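Local coordinates for aromatic-amino-acid:2-oxoglutarate transaminase (Candida albicans, PDB 6HND), which probably transfers amino groups between aromatic amino acids and 2-oxo acids such as 2-oxoglutarate, using pyridoxal 5'-phosphate as cofactor, at residues 139-142 / 143-147; 380-383 / 384-388. One frame throughout, in Å; residues are numbered along the deposited sequence.

How the contacts relate
Neither contact closes a long loop: each joins residues three or four apart within one helix, and they follow in series along the chain, neither nesting nor crossing. Contact 1 comes first, in helix 137-151; contact 2 follows after all seven strands of the large mixed sheet, in helix 375-388. Their centres lie about 13 Å apart, and the two helices pack directly on each other, the ring of Phe142 lying against Ile385 and Gln386, and Leu139 against Asn382. Helix 137-151 also rests on strands 158-163 and 333-338 of the large sheet, while helix 375-388 reaches the two-stranded antiparallel sheet of 53-60 and 109-113, so together they bridge the two sheets.

Contact 1: 139-142 / 143-147; sequences LLQF and ARDFI
Gln141 NE2 donates to Asp145 OD1, one turn further along helix 137-151, at 2.9 Å, from above the carboxylate plane, while that oxygen lies close to the plane of the amide. At the other end of the amide OE1 accepts from Arg144 NH1 at 3.0 Å; the donor stands above the carbonyl plane, but OE1 sits at the edge of the guanidinium. The bend of Gln141 at chi2 (49°) turns its amide along the helix surface to meet both partners, and the straight Arg144 chain brings its guanidinium back over the Leu140 carbonyl carbon, with NH1 4.0 Å from Leu140 CB. Arg144 NH2 is held in turn by Asn159 OD1. On the buried side Phe142 and Phe146 run side by side, their ring planes 24° apart yet slid so far that they barely overlap, with centroids 5.8 Å apart. Phe146 CB instead lies over one face of the Phe142 ring, 4.2 Å from CZ. Phe146 also meets Tyr285 edge-to-face. The neutral amide of Gln141 lies between two charged groups, donating to one and accepting from the other; each bond sets one end of the amide and would probably help to stabilise the charge it meets.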
loop_
_atom_site.group_PDB
_atom_site.type_symbol
_atom_site.label_atom_id
_atom_site.label_comp_id
_atom_site.label_asym_id
_atom_site.label_seq_id
_atom_site.Cartn_x
_atom_site.Cartn_y
_atom_site.Cartn_z
ATOM N N LEU B 139 13.593 10.633 3.219
ATOM C CA LEU B 139 13.188 9.531 4.123
ATOM C C LEU B 139 14.081 8.340 3.817
ATOM O O LEU B 139 14.446 7.634 4.785
ATOM C CB LEU B 139 11.707 9.179 3.966
ATOM C CG LEU B 139 11.222 8.108 4.937
ATOM C CD1 LEU B 139 11.415 8.538 6.380
ATOM C CD2 LEU B 139 9.773 7.724 4.673
ATOM N N LEU B 140 14.358 8.105 2.527
ATOM C CA LEU B 140 15.324 7.068 2.093
ATOM C C LEU B 140 16.680 7.400 2.730
ATOM O O LEU B 140 17.228 6.500 3.344
ATOM C CB LEU B 140 15.418 7.005 0.573
ATOM C CG LEU B 140 14.265 6.291 -0.134
ATOM C CD1 LEU B 140 14.365 6.489 -1.653
ATOM C CD2 LEU B 140 14.208 4.800 0.218
ATOM N N GLN B 141 17.159 8.653 2.658
ATOM C CA GLN B 141 18.485 9.011 3.228
ATOM C C GLN B 141 18.464 8.756 4.743
ATOM O O GLN B 141 19.432 8.121 5.240
ATOM C CB GLN B 141 18.959 10.442 2.930
ATOM C CG GLN B 141 20.466 10.646 3.174
ATOM C CD GLN B 141 21.329 9.572 2.531
ATOM O OE1 GLN B 141 21.161 9.231 1.371
ATOM N NE2 GLN B 141 22.253 8.981 3.271
ATOM N N PHE B 142 17.414 9.179 5.456
ATOM C CA PHE B 142 17.326 8.951 6.919
ATOM C C PHE B 142 17.452 7.457 7.218
ATOM O O PHE B 142 18.207 7.113 8.128
ATOM C CB PHE B 142 16.032 9.466 7.527
ATOM C CG PHE B 142 15.741 8.841 8.860
ATOM C CD1 PHE B 142 16.335 9.331 10.003
ATOM C CD2 PHE B 142 14.916 7.738 8.955
ATOM C CE1 PHE B 142 16.084 8.738 11.224
ATOM C CE2 PHE B 142 14.676 7.144 10.179
ATOM C CZ PHE B 142 15.265 7.640 11.302
ATOM N N ALA B 143 16.745 6.603 6.475
ATOM C CA ALA B 143 16.809 5.128 6.659
ATOM C C ALA B 143 18.245 4.627 6.387
ATOM O O ALA B 143 18.697 3.795 7.178
ATOM C CB ALA B 143 15.775 4.393 5.819
ATOM N N ARG B 144 18.940 5.093 5.337
ATOM C CA ARG B 144 20.370 4.718 5.113
ATOM C C ARG B 144 21.181 5.077 6.371
ATOM O O ARG B 144 21.866 4.206 6.904
ATOM C CB ARG B 144 21.000 5.401 3.895
ATOM C CG ARG B 144 20.424 4.937 2.565
ATOM C CD ARG B 144 21.072 5.534 1.312
ATOM N NE ARG B 144 20.224 5.232 0.159
ATOM C CZ ARG B 144 19.423 6.087 -0.488
ATOM N NH1 ARG B 144 19.356 7.365 -0.156
ATOM N NH2 ARG B 144 18.698 5.650 -1.504
ATOM N N ASP B 145 21.089 6.325 6.820
ATOM C CA ASP B 145 21.905 6.887 7.923
ATOM C C ASP B 145 21.646 6.096 9.204
ATOM O O ASP B 145 22.623 5.789 9.913
ATOM C CB ASP B 145 21.621 8.382 8.071
ATOM C CG ASP B 145 22.167 9.212 6.905
ATOM O OD1 ASP B 145 22.926 8.651 6.111
ATOM O OD2 ASP B 145 21.819 10.416 6.797
ATOM N N PHE B 146 20.378 5.755 9.462
ATOM C CA PHE B 146 19.914 5.006 10.655
ATOM C C PHE B 146 20.529 3.615 10.639
ATOM O O PHE B 146 20.990 3.163 11.695
ATOM C CB PHE B 146 18.383 4.938 10.691
ATOM C CG PHE B 146 17.807 4.235 11.893
ATOM C CD1 PHE B 146 17.790 4.847 13.138
ATOM C CD2 PHE B 146 17.252 2.970 11.773
ATOM C CE1 PHE B 146 17.270 4.191 14.242
ATOM C CE2 PHE B 146 16.735 2.316 12.880
ATOM C CZ PHE B 146 16.736 2.929 14.110
ATOM N N ILE B 147 20.485 2.935 9.484
ATOM C CA ILE B 147 21.051 1.561 9.318
ATOM C C ILE B 147 22.590 1.633 9.394
ATOM O O ILE B 147 23.194 0.761 10.019
ATOM C CB ILE B 147 20.514 0.894 8.038
ATOM C CG1 ILE B 147 19.139 0.291 8.296
ATOM C CG2 ILE B 147 21.439 -0.173 7.486
ATOM C CD1 ILE B 147 19.174 -1.001 9.088
#

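Contact 2: 380-383 / 384-388; sequences IVNN and VIQEN
Helix 375-388 of this class I aminotransferase fold packs between helix 137-151 and the two-stranded antiparallel sheet of 53-60 and 109-113, and residues 380-388 of it carry this contact. The backbone keeps the alpha-helical pattern, from Val384 N to Ile380 O through to Glu387 N to Asn383 O (2.8 Å), with a wider pi-type turn at 384-388. Two apolar pairs line the helix. Val381 and Ile385 lie side by side and point the same way, Val381 CG1 meeting Ile385 CD1 at 4.0 Å, and Ile380 CG2 faces Val384 CG2 at 4.3 Å. Ile380 also packs on Leu376 of the second subunit, and Val384 on Val58 and Leu60.

The polar side is built round Asn382 and Asn383. Asn382 CG is anti to the backbone N (chi1 175°), whereas Asn383 CG lies beside its own backbone N, anti to the carbonyl carbon (chi1 -67°), and this brings the neighbouring amides together: Asn382 ND2 donates to Asn383 OD1 at 2.9 Å, nearly straight at 163° and in the carbonyl plane. The Lys120 carbonyl accepts from both Asn382 ND2 and Gln386 NE2. That NE2 comes within 3.0 Å of Asn382 OD1, but at an angle too poor for a hydrogen bond. Asn383 ND2 is held by the Ile122 carbonyl and more weakly by a water, which donates to Glu387 OE1 at 3.1 Å.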
loop_
_atom_site.group_PDB
_atom_site.type_symbol
_atom_site.label_atom_id
_atom_site.label_comp_id
_atom_site.label_asym_id
_atom_site.label_seq_id
_atom_site.Cartn_x
_atom_site.Cartn_y
_atom_site.Cartn_z
ATOM N N ILE B 380 4.934 13.537 7.039
ATOM C CA ILE B 380 4.755 13.746 8.501
ATOM C C ILE B 380 5.873 13.006 9.241
ATOM O O ILE B 380 6.519 13.615 10.100
ATOM C CB ILE B 380 3.350 13.352 8.971
ATOM C CG1 ILE B 380 2.305 14.339 8.442
ATOM C CG2 ILE B 380 3.297 13.233 10.494
ATOM C CD1 ILE B 380 0.881 13.888 8.682
ATOM N N VAL B 381 6.137 11.754 8.900
ATOM C CA VAL B 381 7.086 10.916 9.687
ATOM C C VAL B 381 8.503 11.462 9.484
ATOM O O VAL B 381 9.247 11.587 10.499
ATOM C CB VAL B 381 6.958 9.411 9.378
ATOM C CG1 VAL B 381 8.135 8.639 9.924
ATOM C CG2 VAL B 381 5.645 8.847 9.906
ATOM N N ASN B 382 8.873 11.802 8.250
ATOM C CA ASN B 382 10.236 12.317 7.962
ATOM C C ASN B 382 10.458 13.630 8.728
ATOM O O ASN B 382 11.501 13.767 9.410
ATOM C CB ASN B 382 10.477 12.514 6.471
ATOM C CG ASN B 382 11.814 13.153 6.189
ATOM O OD1 ASN B 382 12.824 12.471 6.084
ATOM N ND2 ASN B 382 11.810 14.467 6.065
ATOM N N ASN B 383 9.521 14.572 8.634
ATOM C CA ASN B 383 9.721 15.932 9.194
ATOM C C ASN B 383 9.737 15.839 10.721
ATOM O O ASN B 383 10.502 16.572 11.349
ATOM C CB ASN B 383 8.716 16.905 8.593
ATOM C CG ASN B 383 8.981 17.128 7.118
ATOM O OD1 ASN B 383 9.684 16.334 6.479
ATOM N ND2 ASN B 383 8.401 18.181 6.560
ATOM N N VAL B 384 8.956 14.939 11.315
ATOM C CA VAL B 384 8.913 14.795 12.795
ATOM C C VAL B 384 10.299 14.300 13.234
ATOM O O VAL B 384 10.851 14.889 14.198
ATOM C CB VAL B 384 7.758 13.894 13.271
ATOM C CG1 VAL B 384 7.951 13.423 14.716
ATOM C CG2 VAL B 384 6.394 14.563 13.085
ATOM N N ILE B 385 10.873 13.321 12.519
ATOM C CA ILE B 385 12.177 12.685 12.888
ATOM C C ILE B 385 13.307 13.702 12.683
ATOM O O ILE B 385 14.108 13.860 13.611
ATOM C CB ILE B 385 12.399 11.342 12.155
ATOM C CG1 ILE B 385 11.594 10.230 12.808
ATOM C CG2 ILE B 385 13.869 10.941 12.117
ATOM C CD1 ILE B 385 11.551 8.967 12.041
ATOM N N GLN B 386 13.311 14.437 11.572
ATOM C CA GLN B 386 14.398 15.381 11.204
ATOM C C GLN B 386 14.285 16.673 12.040
ATOM O O GLN B 386 15.317 17.133 12.559
ATOM C CB GLN B 386 14.385 15.634 9.688
ATOM C CG GLN B 386 15.710 15.335 8.968
ATOM C CD GLN B 386 15.896 13.941 8.382
ATOM O OE1 GLN B 386 16.629 13.132 8.939
ATOM N NE2 GLN B 386 15.329 13.664 7.209
ATOM N N GLU B 387 13.094 17.237 12.239
ATOM C CA GLU B 387 12.962 18.559 12.909
ATOM C C GLU B 387 12.832 18.435 14.435
ATOM O O GLU B 387 13.495 19.194 15.142
ATOM C CB GLU B 387 11.780 19.349 12.353
ATOM C CG GLU B 387 12.209 20.579 11.576
ATOM C CD GLU B 387 11.057 21.545 11.412
ATOM O OE1 GLU B 387 10.699 21.841 10.251
ATOM O OE2 GLU B 387 10.493 21.953 12.465
ATOM N N ASN B 388 11.945 17.583 14.928
ATOM C CA ASN B 388 11.705 17.460 16.384
ATOM C C ASN B 388 12.818 16.613 17.000
ATOM O O ASN B 388 13.377 17.050 18.015
ATOM C CB ASN B 388 10.346 16.853 16.706
ATOM C CG ASN B 388 10.090 16.883 18.194
ATOM O OD1 ASN B 388 9.940 15.837 18.822
ATOM N ND2 ASN B 388 10.073 18.080 18.753
HETATM O O HOH W 1 8.435 20.653 8.537
#